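PDB 4B7H: catalase from Corynebacterium glutamicum, which breaks hydrogen peroxide down to water and oxygen at a haem iron, carries bound NADPH, and is inhibited by nitric oxide. Local coordinates for residues 214-219 with 226-231; 91-94 with 98-101; 284-289 with 300-305; 200-205 with 256-261. One frame throughout, in Å; residues are numbered along the deposited sequence.

In the fold
All four contacts lie in the catalase core, in and around the antiparallel beta-barrel that houses the haem in this family. Along the chain interaction 2 comes first; interaction 4 then closes a long loop in which interaction 1 is nested, and interaction 3 follows. Interactions 1 and 2, centres about 13 Å apart, reach the same sheet and meet where I217 O probably accepts a hydrogen bond from K91 N; they join barrel strands and a connection between them. Interaction 3, its centre about 14 Å from that of interaction 1, ties two parts of a loop and touches H229, a residue of the NADPH pocket, through L304. Interaction 4 joins a loop to helix 254-264, centres of interactions 1 and 4 being about 27 Å apart.

Interaction 1: residues 214-219 with 226-231; sequences FQWINA and VKYHFK
Strands 214-217 and 223-232 form an antiparallel beta hairpin of the catalase barrel, in which F214 and V226 make a hydrogen-bonded pair, F214 N to V226 O and V226 N to F214 O both 2.8 Å; W216 bonds V224 in the backbone, while segment 226-231 runs on beyond the F214 pair, and the axes of the two short segments make 107°. F214 CB packs on V226 CG2 on one sheet face. Beta branching suits V226 to the extended backbone, and with CG1 anti to the carbonyl carbon (chi1 -58°) both methyls meet W216: CG1 over one face of the indole, offset toward its rim, CG2 in a CH-pi contact 4.0 Å from the five-membered ring's centroid. F214, W216 and Y228 form an aromatic cluster, the F214 and Y228 planes inclined at 53° with their CD2 atoms 4.0 Å apart. Two partners, W216 NE1 and the hydroxyl of Y137, hold the buried Y228 hydroxyl; NE1 donates to Y228 OH at 2.9 Å, with the oxygen near the indole plane.

Interaction 2: residues 91-94 with 98-101; sequences KADL and GKVT
The connection between strands 73-82 and 100-108 of the catalase barrel folds back here, so that D93 and L94, in a 3-10 turn, meet K99, just before the second strand, and T101, within it. D93 and K99 form a salt bridge, NZ lying 2.9 Å from OD2 on its syn side and 27° out of the carboxylate plane. Lysine suits the place because its long chain can bend: chi2 of -83° turns it alongside the D93 backbone, with CG 3.3 Å from D93 O, before the ammonium group reaches the carboxylate. E133 is a long, weak second ionic partner of NZ. The buried L94 packs on L80 and F130 of strands 73-82 and 125-132, while its CB lies 3.7 Å from T101 OG1. A small, beta-branched threonine fits the strand and adds a hydroxyl for a water that links the segments. This water lies 2.8 Å from L94 O, hydrogen-bonded to it, and is also hydrogen-bonded to T101 OG1 at 2.6 Å.

Interaction 3: residues 284-289 with 300-305; sequences ENYRWN and KDYPLI
The touching residues of 284-289 and 300-305 lie in one long connection between strands 270-279 and 305-314, and the two backbones stay well apart, the nearest CA pair, Y286 and D301, being 9.4 Å from each other. Side chains therefore bridge the gap. Y286 reaches across with CG anti to its own N (chi1 -167°), and its OH donates to D301 OD2 at 2.8 Å, using the anti lone pair of that oxygen, and also bonds S298 N; the ring and carboxylate planes are 85° apart. Tyrosine suits this place because one side chain offers both a hydroxyl for the acid and a ring for its neighbour. Y302 turns its edge toward the face of Y286 in an offset edge-to-face pair, centroids 5.6 Å apart, with Y302 CE2 3.7 Å from Y286 CE1. R287 meets the same acid through water, which accepts from NH1 at 2.8 Å and donates to D301 OD2 at 2.6 Å. W288 CH2 lies over the centre of the R287 guanidinium, 3.3 Å above its plane, and R287 NE forms a salt bridge with D449. Both tyrosine rings pack on M278 of strand 270-279, while W288 touches I454, Q455 and I458 of helix 454-463, placing this loop between the barrel and that helix, with the D301 side chain about 6 Å from bound NADPH.

Interaction 4: residues 200-205 with 256-261; sequences PKTSRH and REDLYN
R204 grips D258 side-on, one nitrogen to each carboxylate oxygen. NE donates to OD2 at 2.8 Å in an almost straight bond of 178°, and NH2 donates to OD1, also at 2.8 Å, on its syn lone pair. Arginine suits the acid because two N-H groups on one edge are spaced to match its two oxygens; the flat groups are 24° apart, which favours both bonds at once. A bend at chi3 (-71°) turns the arginine chain to present this edge, while its CG packs on L259 CD1. T202 CB lies 3.4 Å from D258 OD2, and water donates to that oxygen while accepting from S203 N. Further out, the T202 hydroxyl can accept from H205 N, at 3.0 Å from OG1, an ST motif; OG1 is also hydrogen-bonded to H205 ND1 at 2.6 Å, fixing the imidazole with CE1 over one guanidinium face. L259 also packs on F107 and H74 of strands 100-108 and 73-82. This is a bidentate arginine-aspartate salt bridge between a structured loop and helix 254-264, packed on the catalase barrel.

Interaction 1: residues 214-219 with 226-231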
loop_
_atom_site.group_PDB
_atom_site.type_symbol
_atom_site.label_atom_id
_atom_site.label_comp_id
_atom_site.label_asym_id
_atom_site.label_seq_id
_atom_site.Cartn_x
_atom_site.Cartn_y
_atom_site.Cartn_z
ATOM N N PHE A 214 8.581 -14.449 -31.361
ATOM C CA PHE A 214 9.445 -14.942 -30.301
ATOM C C PHE A 214 10.574 -15.753 -30.915
ATOM O O PHE A 214 10.666 -15.894 -32.146
ATOM C CB PHE A 214 8.641 -15.804 -29.332
ATOM C CG PHE A 214 7.629 -15.023 -28.550
ATOM C CD1 PHE A 214 8.003 -14.343 -27.398
ATOM C CD2 PHE A 214 6.313 -14.940 -28.985
ATOM C CE1 PHE A 214 7.079 -13.593 -26.682
ATOM C CE2 PHE A 214 5.379 -14.203 -28.279
ATOM C CZ PHE A 214 5.762 -13.530 -27.121
ATOM N N GLN A 215 11.439 -16.299 -30.068
ATOM C CA GLN A 215 12.514 -17.146 -30.564
ATOM C C GLN A 215 12.442 -18.524 -29.910
ATOM O O GLN A 215 12.081 -18.646 -28.742
ATOM C CB GLN A 215 13.878 -16.495 -30.316
ATOM C CG GLN A 215 15.004 -17.103 -31.140
ATOM C CD GLN A 215 16.306 -16.366 -30.945
ATOM O OE1 GLN A 215 17.010 -16.572 -29.957
ATOM N NE2 GLN A 215 16.624 -15.475 -31.873
ATOM N N TRP A 216 12.748 -19.556 -30.688
ATOM C CA TRP A 216 12.924 -20.904 -30.173
ATOM C C TRP A 216 14.388 -21.261 -30.364
ATOM O O TRP A 216 14.982 -20.946 -31.405
ATOM C CB TRP A 216 12.048 -21.900 -30.935
ATOM C CG TRP A 216 10.673 -22.105 -30.369
ATOM C CD1 TRP A 216 10.104 -21.442 -29.318
ATOM C CD2 TRP A 216 9.697 -23.053 -30.821
ATOM N NE1 TRP A 216 8.832 -21.921 -29.092
ATOM C CE2 TRP A 216 8.561 -22.914 -29.999
ATOM C CE3 TRP A 216 9.679 -24.013 -31.845
ATOM C CZ2 TRP A 216 7.415 -23.697 -30.168
ATOM C CZ3 TRP A 216 8.546 -24.787 -32.015
ATOM C CH2 TRP A 216 7.427 -24.627 -31.183
ATOM N N ILE A 217 14.978 -21.887 -29.354
ATOM C CA ILE A 217 16.364 -22.331 -29.449
ATOM C C ILE A 217 16.417 -23.818 -29.107
ATOM O O ILE A 217 15.835 -24.256 -28.101
ATOM C CB ILE A 217 17.281 -21.531 -28.499
ATOM C CG1 ILE A 217 17.142 -20.023 -28.743
ATOM C CG2 ILE A 217 18.724 -21.943 -28.671
ATOM C CD1 ILE A 217 18.135 -19.184 -27.952
ATOM N N ASN A 218 17.095 -24.597 -29.950
ATOM C CA ASN A 218 17.187 -26.041 -29.736
ATOM C C ASN A 218 18.356 -26.420 -28.815
ATOM O O ASN A 218 19.078 -25.544 -28.319
ATOM C CB ASN A 218 17.200 -26.818 -31.074
ATOM C CG ASN A 218 18.479 -26.620 -31.876
ATOM O OD1 ASN A 218 19.470 -26.099 -31.373
ATOM N ND2 ASN A 218 18.461 -27.053 -33.134
ATOM N N ALA A 219 18.544 -27.717 -28.590
ATOM C CA ALA A 219 19.561 -28.190 -27.655
ATOM C C ALA A 219 20.970 -27.806 -28.091
ATOM O O ALA A 219 21.866 -27.666 -27.255
ATOM C CB ALA A 219 19.446 -29.698 -27.467
ATOM N N VAL A 226 9.716 -17.576 -34.202
ATOM C CA VAL A 226 8.414 -18.236 -34.206
ATOM C C VAL A 226 7.261 -17.293 -33.871
ATOM O O VAL A 226 7.451 -16.272 -33.207
ATOM C CB VAL A 226 8.365 -19.432 -33.210
ATOM C CG1 VAL A 226 9.440 -20.464 -33.530
ATOM C CG2 VAL A 226 8.487 -18.945 -31.761
ATOM N N LYS A 227 6.071 -17.641 -34.358
ATOM C CA LYS A 227 4.820 -17.032 -33.914
ATOM C C LYS A 227 3.845 -18.131 -33.508
ATOM O O LYS A 227 3.696 -19.139 -34.205
ATOM C CB LYS A 227 4.187 -16.152 -34.997
ATOM C CG LYS A 227 4.921 -14.837 -35.244
ATOM C CD LYS A 227 4.150 -13.951 -36.217
ATOM C CE LYS A 227 4.893 -12.648 -36.520
ATOM N NZ LYS A 227 4.947 -11.691 -35.363
ATOM N N TYR A 228 3.182 -17.928 -32.377
ATOM C CA TYR A 228 2.211 -18.883 -31.863
ATOM C C TYR A 228 0.803 -18.607 -32.356
ATOM O O TYR A 228 0.348 -17.457 -32.342
ATOM C CB TYR A 228 2.174 -18.812 -30.348
ATOM C CG TYR A 228 3.413 -19.283 -29.638
ATOM C CD1 TYR A 228 3.677 -20.642 -29.495
ATOM C CD2 TYR A 228 4.296 -18.374 -29.063
ATOM C CE1 TYR A 228 4.799 -21.082 -28.818
ATOM C CE2 TYR A 228 5.421 -18.802 -28.384
ATOM C CZ TYR A 228 5.665 -20.158 -28.261
ATOM O OH TYR A 228 6.777 -20.586 -27.573
ATOM N N HIS A 229 0.113 -19.672 -32.735
ATOM C CA HIS A 229 -1.278 -19.643 -33.132
ATOM C C HIS A 229 -2.049 -20.707 -32.394
ATOM O O HIS A 229 -1.673 -21.847 -32.397
ATOM C CB HIS A 229 -1.401 -19.875 -34.681
ATOM C CG HIS A 229 -0.780 -18.800 -35.534
ATOM N ND1 HIS A 229 -1.483 -18.008 -36.310
ATOM C CD2 HIS A 229 0.521 -18.483 -35.721
ATOM C CE1 HIS A 229 -0.672 -17.203 -36.926
ATOM N NE2 HIS A 229 0.560 -17.509 -36.578
ATOM N N PHE A 230 -3.118 -20.310 -31.725
ATOM C CA PHE A 230 -3.965 -21.233 -30.987
ATOM C C PHE A 230 -5.308 -21.293 -31.707
ATOM O O PHE A 230 -6.104 -20.346 -31.641
ATOM C CB PHE A 230 -4.108 -20.772 -29.530
ATOM C CG PHE A 230 -2.784 -20.493 -28.860
ATOM C CD1 PHE A 230 -1.859 -21.513 -28.672
ATOM C CD2 PHE A 230 -2.459 -19.216 -28.433
ATOM C CE1 PHE A 230 -0.634 -21.261 -28.065
ATOM C CE2 PHE A 230 -1.237 -18.959 -27.824
ATOM C CZ PHE A 230 -0.323 -19.980 -27.645
ATOM N N LYS A 231 -5.540 -22.387 -32.433
ATOM C CA LYS A 231 -6.659 -22.449 -33.369
ATOM C C LYS A 231 -7.857 -23.139 -32.722
ATOM O O LYS A 231 -7.795 -24.321 -32.364
ATOM C CB LYS A 231 -6.246 -23.149 -34.674
ATOM C CG LYS A 231 -5.002 -22.546 -35.345
ATOM C CD LYS A 231 -5.203 -21.100 -35.777
ATOM C CE LYS A 231 -6.218 -20.982 -36.908
ATOM N NZ LYS A 231 -6.302 -19.575 -37.422
#

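Interaction 2: residues 91-94 with 98-101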
loop_
_atom_site.group_PDB
_atom_site.type_symbol
_atom_site.label_atom_id
_atom_site.label_comp_id
_atom_site.label_asym_id
_atom_site.label_seq_id
_atom_site.Cartn_x
_atom_site.Cartn_y
_atom_site.Cartn_z
ATOM N N LYS A 91 14.261 -26.672 -27.362
ATOM C CA LYS A 91 14.554 -27.558 -26.251
ATOM C C LYS A 91 13.632 -27.289 -25.070
ATOM O O LYS A 91 13.790 -27.909 -24.016
ATOM C CB LYS A 91 16.006 -27.389 -25.799
ATOM C CG LYS A 91 16.302 -26.027 -25.168
ATOM C CD LYS A 91 17.721 -25.945 -24.614
ATOM C CE LYS A 91 17.996 -24.589 -23.977
ATOM N NZ LYS A 91 19.394 -24.507 -23.475
ATOM N N ALA A 92 12.679 -26.370 -25.232
ATOM C CA ALA A 92 11.799 -26.018 -24.114
ATOM C C ALA A 92 11.100 -27.281 -23.601
ATOM O O ALA A 92 10.498 -28.025 -24.377
ATOM C CB ALA A 92 10.780 -24.959 -24.537
ATOM N N ASP A 93 11.199 -27.529 -22.299
ATOM C CA ASP A 93 10.742 -28.795 -21.741
ATOM C C ASP A 93 9.281 -29.110 -22.056
ATOM O O ASP A 93 8.961 -30.229 -22.462
ATOM C CB ASP A 93 10.997 -28.857 -20.237
ATOM C CG ASP A 93 10.882 -30.263 -19.699
ATOM O OD1 ASP A 93 11.842 -31.052 -19.886
ATOM O OD2 ASP A 93 9.831 -30.584 -19.095
ATOM N N LEU A 94 8.398 -28.124 -21.906
ATOM C CA LEU A 94 6.967 -28.370 -22.091
ATOM C C LEU A 94 6.610 -28.762 -23.530
ATOM O O LEU A 94 5.531 -29.313 -23.767
ATOM C CB LEU A 94 6.127 -27.156 -21.674
ATOM C CG LEU A 94 5.946 -26.043 -22.718
ATOM C CD1 LEU A 94 4.853 -25.082 -22.263
ATOM C CD2 LEU A 94 7.248 -25.282 -22.973
ATOM N N GLY A 98 5.349 -35.882 -26.332
ATOM C CA GLY A 98 4.542 -36.548 -25.329
ATOM C C GLY A 98 4.257 -35.786 -24.045
ATOM O O GLY A 98 3.488 -36.273 -23.217
ATOM N N LYS A 99 4.858 -34.609 -23.862
ATOM C CA LYS A 99 4.714 -33.872 -22.603
ATOM C C LYS A 99 3.272 -33.439 -22.350
ATOM O O LYS A 99 2.577 -32.996 -23.267
ATOM C CB LYS A 99 5.641 -32.648 -22.579
ATOM C CG LYS A 99 7.127 -32.970 -22.446
ATOM C CD LYS A 99 7.545 -33.195 -20.998
ATOM C CE LYS A 99 9.042 -33.484 -20.900
ATOM N NZ LYS A 99 9.547 -33.419 -19.494
ATOM N N VAL A 100 2.831 -33.582 -21.104
ATOM C CA VAL A 100 1.530 -33.083 -20.668
ATOM C C VAL A 100 1.788 -32.100 -19.534
ATOM O O VAL A 100 2.434 -32.445 -18.540
ATOM C CB VAL A 100 0.608 -34.222 -20.181
ATOM C CG1 VAL A 100 -0.735 -33.665 -19.713
ATOM C CG2 VAL A 100 0.401 -35.230 -21.293
ATOM N N THR A 101 1.294 -30.873 -19.684
ATOM C CA THR A 101 1.618 -29.800 -18.741
ATOM C C THR A 101 0.350 -29.110 -18.237
ATOM O O THR A 101 -0.513 -28.759 -19.037
ATOM C CB THR A 101 2.522 -28.755 -19.421
ATOM O OG1 THR A 101 3.673 -29.409 -19.977
ATOM C CG2 THR A 101 2.973 -27.669 -18.433
HETATM O O HOH W 1 3.143 -30.097 -22.473
#

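Interaction 3: residues 284-289 with 300-305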
loop_
_atom_site.group_PDB
_atom_site.type_symbol
_atom_site.label_atom_id
_atom_site.label_comp_id
_atom_site.label_asym_id
_atom_site.label_seq_id
_atom_site.Cartn_x
_atom_site.Cartn_y
_atom_site.Cartn_z
ATOM N N GLU A 284 16.179 -10.996 -42.523
ATOM C CA GLU A 284 16.606 -9.739 -43.138
ATOM C C GLU A 284 15.933 -9.451 -44.481
ATOM O O GLU A 284 15.706 -8.293 -44.834
ATOM C CB GLU A 284 18.135 -9.691 -43.283
ATOM C CG GLU A 284 18.747 -10.860 -44.040
ATOM C CD GLU A 284 20.266 -10.879 -43.977
ATOM O OE1 GLU A 284 20.907 -10.137 -44.751
ATOM O OE2 GLU A 284 20.822 -11.638 -43.155
ATOM N N ASN A 285 15.609 -10.505 -45.225
ATOM C CA ASN A 285 15.048 -10.330 -46.566
ATOM C C ASN A 285 13.538 -10.548 -46.686
ATOM O O ASN A 285 12.996 -10.522 -47.793
ATOM C CB ASN A 285 15.791 -11.209 -47.580
ATOM C CG ASN A 285 17.253 -10.822 -47.735
ATOM O OD1 ASN A 285 17.599 -9.639 -47.741
ATOM N ND2 ASN A 285 18.116 -11.821 -47.856
ATOM N N TYR A 286 12.845 -10.750 -45.566
ATOM C CA TYR A 286 11.393 -10.897 -45.651
ATOM C C TYR A 286 10.780 -9.597 -46.173
ATOM O O TYR A 286 11.312 -8.509 -45.922
ATOM C CB TYR A 286 10.768 -11.306 -44.308
ATOM C CG TYR A 286 9.325 -11.754 -44.462
ATOM C CD1 TYR A 286 8.980 -12.700 -45.417
ATOM C CD2 TYR A 286 8.314 -11.227 -43.664
ATOM C CE1 TYR A 286 7.674 -13.108 -45.582
ATOM C CE2 TYR A 286 6.999 -11.632 -43.822
ATOM C CZ TYR A 286 6.689 -12.575 -44.779
ATOM O OH TYR A 286 5.389 -12.986 -44.950
ATOM N N ARG A 287 9.689 -9.710 -46.925
ATOM C CA ARG A 287 9.060 -8.535 -47.540
ATOM C C ARG A 287 8.569 -7.521 -46.500
ATOM O O ARG A 287 8.466 -6.325 -46.793
ATOM C CB ARG A 287 7.925 -8.953 -48.488
ATOM C CG ARG A 287 6.771 -9.659 -47.788
ATOM C CD ARG A 287 5.693 -10.136 -48.755
ATOM N NE ARG A 287 4.987 -9.025 -49.384
ATOM C CZ ARG A 287 3.774 -9.126 -49.920
ATOM N NH1 ARG A 287 3.136 -10.292 -49.898
ATOM N NH2 ARG A 287 3.196 -8.065 -50.473
ATOM N N TRP A 288 8.267 -8.009 -45.296
ATOM C CA TRP A 288 7.900 -7.154 -44.165
ATOM C C TRP A 288 8.918 -7.292 -43.043
ATOM O O TRP A 288 9.571 -8.333 -42.911
ATOM C CB TRP A 288 6.502 -7.510 -43.645
ATOM C CG TRP A 288 5.419 -7.056 -44.561
ATOM C CD1 TRP A 288 5.139 -5.769 -44.919
ATOM C CD2 TRP A 288 4.474 -7.884 -45.261
ATOM N NE1 TRP A 288 4.075 -5.745 -45.791
ATOM C CE2 TRP A 288 3.644 -7.026 -46.012
ATOM C CE3 TRP A 288 4.240 -9.259 -45.309
ATOM C CZ2 TRP A 288 2.600 -7.506 -46.814
ATOM C CZ3 TRP A 288 3.202 -9.733 -46.101
ATOM C CH2 TRP A 288 2.398 -8.859 -46.845
ATOM N N ASN A 289 9.057 -6.255 -42.222
ATOM C CA ASN A 289 9.920 -6.373 -41.052
ATOM C C ASN A 289 9.342 -7.445 -40.132
ATOM O O ASN A 289 8.186 -7.346 -39.716
ATOM C CB ASN A 289 10.018 -5.037 -40.317
ATOM C CG ASN A 289 11.019 -5.071 -39.168
ATOM O OD1 ASN A 289 10.911 -5.892 -38.258
ATOM N ND2 ASN A 289 11.996 -4.170 -39.207
ATOM N N LYS A 300 1.016 -17.934 -46.290
ATOM C CA LYS A 300 1.451 -18.479 -47.572
ATOM C C LYS A 300 2.969 -18.618 -47.592
ATOM O O LYS A 300 3.510 -19.484 -48.273
ATOM C CB LYS A 300 0.989 -17.592 -48.726
ATOM C CG LYS A 300 -0.491 -17.268 -48.687
ATOM C CD LYS A 300 -0.943 -16.596 -49.971
ATOM C CE LYS A 300 -2.205 -15.775 -49.755
ATOM N NZ LYS A 300 -2.825 -15.361 -51.050
ATOM N N ASP A 301 3.653 -17.757 -46.845
ATOM C CA ASP A 301 5.103 -17.819 -46.748
ATOM C C ASP A 301 5.533 -18.760 -45.626
ATOM O O ASP A 301 6.513 -19.494 -45.762
ATOM C CB ASP A 301 5.681 -16.419 -46.520
ATOM C CG ASP A 301 5.363 -15.457 -47.656
ATOM O OD1 ASP A 301 5.421 -15.873 -48.838
ATOM O OD2 ASP A 301 5.059 -14.275 -47.366
ATOM N N TYR A 302 4.787 -18.733 -44.523
ATOM C CA TYR A 302 5.103 -19.522 -43.338
ATOM C C TYR A 302 3.836 -20.197 -42.835
ATOM O O TYR A 302 3.109 -19.634 -42.014
ATOM C CB TYR A 302 5.754 -18.633 -42.265
ATOM C CG TYR A 302 7.058 -18.077 -42.772
ATOM C CD1 TYR A 302 8.201 -18.869 -42.792
ATOM C CD2 TYR A 302 7.139 -16.790 -43.289
ATOM C CE1 TYR A 302 9.398 -18.387 -43.290
ATOM C CE2 TYR A 302 8.332 -16.300 -43.796
ATOM C CZ TYR A 302 9.457 -17.105 -43.788
ATOM O OH TYR A 302 10.645 -16.621 -44.294
ATOM N N PRO A 303 3.543 -21.400 -43.362
ATOM C CA PRO A 303 2.313 -22.101 -42.973
ATOM C C PRO A 303 2.333 -22.513 -41.508
ATOM O O PRO A 303 3.392 -22.546 -40.891
ATOM C CB PRO A 303 2.321 -23.353 -43.863
ATOM C CG PRO A 303 3.233 -23.022 -44.995
ATOM C CD PRO A 303 4.282 -22.122 -44.414
ATOM N N LEU A 304 1.172 -22.833 -40.954
ATOM C CA LEU A 304 1.113 -23.281 -39.573
ATOM C C LEU A 304 1.655 -24.704 -39.441
ATOM O O LEU A 304 1.298 -25.590 -40.226
ATOM C CB LEU A 304 -0.314 -23.182 -39.036
ATOM C CG LEU A 304 -0.954 -21.791 -39.147
ATOM C CD1 LEU A 304 -2.329 -21.780 -38.487
ATOM C CD2 LEU A 304 -0.056 -20.677 -38.583
ATOM N N ILE A 305 2.537 -24.898 -38.464
ATOM C CA ILE A 305 3.133 -26.199 -38.164
ATOM C C ILE A 305 2.557 -26.691 -36.836
ATOM O O ILE A 305 2.612 -25.980 -35.838
ATOM C CB ILE A 305 4.676 -26.106 -38.043
ATOM C CG1 ILE A 305 5.335 -25.939 -39.410
ATOM C CG2 ILE A 305 5.246 -27.367 -37.429
ATOM C CD1 ILE A 305 5.331 -24.568 -39.935
HETATM O O HOH W 2 3.707 -12.914 -49.161
#

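Interaction 4: residues 200-205 with 256-261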
loop_
_atom_site.group_PDB
_atom_site.type_symbol
_atom_site.label_atom_id
_atom_site.label_comp_id
_atom_site.label_asym_id
_atom_site.label_seq_id
_atom_site.Cartn_x
_atom_site.Cartn_y
_atom_site.Cartn_z
ATOM N N PRO A 200 -16.491 -11.444 -30.811
ATOM C CA PRO A 200 -16.679 -12.896 -30.728
ATOM C C PRO A 200 -17.760 -13.218 -29.695
ATOM O O PRO A 200 -17.850 -12.513 -28.684
ATOM C CB PRO A 200 -15.320 -13.410 -30.229
ATOM C CG PRO A 200 -14.400 -12.216 -30.166
ATOM C CD PRO A 200 -15.265 -11.000 -30.125
ATOM N N LYS A 201 -18.553 -14.261 -29.916
ATOM C CA LYS A 201 -19.650 -14.550 -28.994
ATOM C C LYS A 201 -19.152 -14.998 -27.621
ATOM O O LYS A 201 -19.722 -14.612 -26.594
ATOM C CB LYS A 201 -20.607 -15.600 -29.564
ATOM C CG LYS A 201 -21.363 -15.133 -30.792
ATOM C CD LYS A 201 -22.430 -16.136 -31.196
ATOM C CE LYS A 201 -23.150 -15.674 -32.457
ATOM N NZ LYS A 201 -24.335 -16.515 -32.775
ATOM N N THR A 202 -18.113 -15.830 -27.604
ATOM C CA THR A 202 -17.619 -16.409 -26.361
ATOM C C THR A 202 -16.099 -16.417 -26.350
ATOM O O THR A 202 -15.446 -16.094 -27.354
ATOM C CB THR A 202 -18.080 -17.878 -26.175
ATOM O OG1 THR A 202 -17.292 -18.728 -27.016
ATOM C CG2 THR A 202 -19.564 -18.061 -26.507
ATOM N N SER A 203 -15.534 -16.810 -25.216
ATOM C CA SER A 203 -14.096 -17.025 -25.133
ATOM C C SER A 203 -13.652 -18.284 -25.858
ATOM O O SER A 203 -12.478 -18.411 -26.217
ATOM C CB SER A 203 -13.663 -17.131 -23.679
ATOM O OG SER A 203 -13.939 -15.938 -22.985
ATOM N N ARG A 204 -14.579 -19.226 -26.041
ATOM C CA ARG A 204 -14.274 -20.513 -26.660
ATOM C C ARG A 204 -14.273 -20.440 -28.182
ATOM O O ARG A 204 -13.656 -21.280 -28.849
ATOM C CB ARG A 204 -15.288 -21.567 -26.210
ATOM C CG ARG A 204 -15.409 -21.696 -24.690
ATOM C CD ARG A 204 -16.455 -22.735 -24.294
ATOM N NE ARG A 204 -17.811 -22.276 -24.579
ATOM C CZ ARG A 204 -18.687 -22.912 -25.349
ATOM N NH1 ARG A 204 -18.373 -24.066 -25.930
ATOM N NH2 ARG A 204 -19.890 -22.386 -25.532
ATOM N N HIS A 205 -14.968 -19.440 -28.721
ATOM C CA HIS A 205 -15.160 -19.304 -30.160
ATOM C C HIS A 205 -14.293 -18.207 -30.775
ATOM O O HIS A 205 -14.773 -17.367 -31.547
ATOM C CB HIS A 205 -16.640 -19.053 -30.454
ATOM C CG HIS A 205 -17.521 -20.219 -30.122
ATOM N ND1 HIS A 205 -18.087 -20.403 -28.878
ATOM C CD2 HIS A 205 -17.909 -21.280 -30.870
ATOM C CE1 HIS A 205 -18.802 -21.514 -28.879
ATOM N NE2 HIS A 205 -18.707 -22.068 -30.075
ATOM N N ARG A 256 -17.953 -14.804 -19.331
ATOM C CA ARG A 256 -17.584 -15.406 -18.053
ATOM C C ARG A 256 -18.525 -16.572 -17.741
ATOM O O ARG A 256 -18.085 -17.675 -17.407
ATOM C CB ARG A 256 -17.645 -14.346 -16.944
ATOM C CG ARG A 256 -17.288 -14.864 -15.561
ATOM C CD ARG A 256 -17.322 -13.755 -14.507
ATOM N NE ARG A 256 -16.344 -12.702 -14.780
ATOM C CZ ARG A 256 -16.003 -11.744 -13.918
ATOM N NH1 ARG A 256 -16.565 -11.699 -12.715
ATOM N NH2 ARG A 256 -15.088 -10.841 -14.259
ATOM N N GLU A 257 -19.823 -16.322 -17.861
ATOM C CA GLU A 257 -20.815 -17.338 -17.547
ATOM C C GLU A 257 -20.746 -18.492 -18.543
ATOM O O GLU A 257 -20.871 -19.657 -18.158
ATOM C CB GLU A 257 -22.213 -16.715 -17.516
ATOM C CG GLU A 257 -23.306 -17.676 -17.074
ATOM C CD GLU A 257 -24.499 -16.971 -16.451
ATOM O OE1 GLU A 257 -24.593 -15.727 -16.546
ATOM O OE2 GLU A 257 -25.342 -17.666 -15.853
ATOM N N ASP A 258 -20.549 -18.174 -19.820
ATOM C CA ASP A 258 -20.448 -19.225 -20.828
ATOM C C ASP A 258 -19.307 -20.197 -20.543
ATOM O O ASP A 258 -19.478 -21.416 -20.660
ATOM C CB ASP A 258 -20.268 -18.628 -22.220
ATOM C CG ASP A 258 -19.880 -19.670 -23.247
ATOM O OD1 ASP A 258 -20.792 -20.296 -23.836
ATOM O OD2 ASP A 258 -18.663 -19.880 -23.455
ATOM N N LEU A 259 -18.140 -19.668 -20.185
ATOM C CA LEU A 259 -16.989 -20.540 -19.960
ATOM C C LEU A 259 -17.193 -21.402 -18.706
ATOM O O LEU A 259 -16.899 -22.610 -18.728
ATOM C CB LEU A 259 -15.676 -19.742 -19.896
ATOM C CG LEU A 259 -14.416 -20.588 -19.675
ATOM C CD1 LEU A 259 -14.171 -21.532 -20.852
ATOM C CD2 LEU A 259 -13.207 -19.706 -19.433
ATOM N N TYR A 260 -17.715 -20.796 -17.636
ATOM C CA TYR A 260 -18.013 -21.525 -16.405
ATOM C C TYR A 260 -18.973 -22.675 -16.701
ATOM O O TYR A 260 -18.739 -23.817 -16.304
ATOM C CB TYR A 260 -18.614 -20.585 -15.340
ATOM C CG TYR A 260 -19.354 -21.329 -14.228
ATOM C CD1 TYR A 260 -18.660 -21.921 -13.187
ATOM C CD2 TYR A 260 -20.742 -21.447 -14.236
ATOM C CE1 TYR A 260 -19.314 -22.610 -12.164
ATOM C CE2 TYR A 260 -21.412 -22.135 -13.235
ATOM C CZ TYR A 260 -20.691 -22.713 -12.198
ATOM O OH TYR A 260 -21.353 -23.395 -11.200
ATOM N N ASN A 261 -20.063 -22.357 -17.388
ATOM C CA ASN A 261 -21.081 -23.351 -17.701
ATOM C C ASN A 261 -20.554 -24.465 -18.605
ATOM O O ASN A 261 -20.855 -25.637 -18.386
ATOM C CB ASN A 261 -22.300 -22.688 -18.348
ATOM C CG ASN A 261 -23.166 -21.937 -17.351
ATOM O OD1 ASN A 261 -23.162 -22.231 -16.159
ATOM N ND2 ASN A 261 -23.935 -20.975 -17.847
HETATM O O HOH W 3 -16.817 -17.936 -22.916
#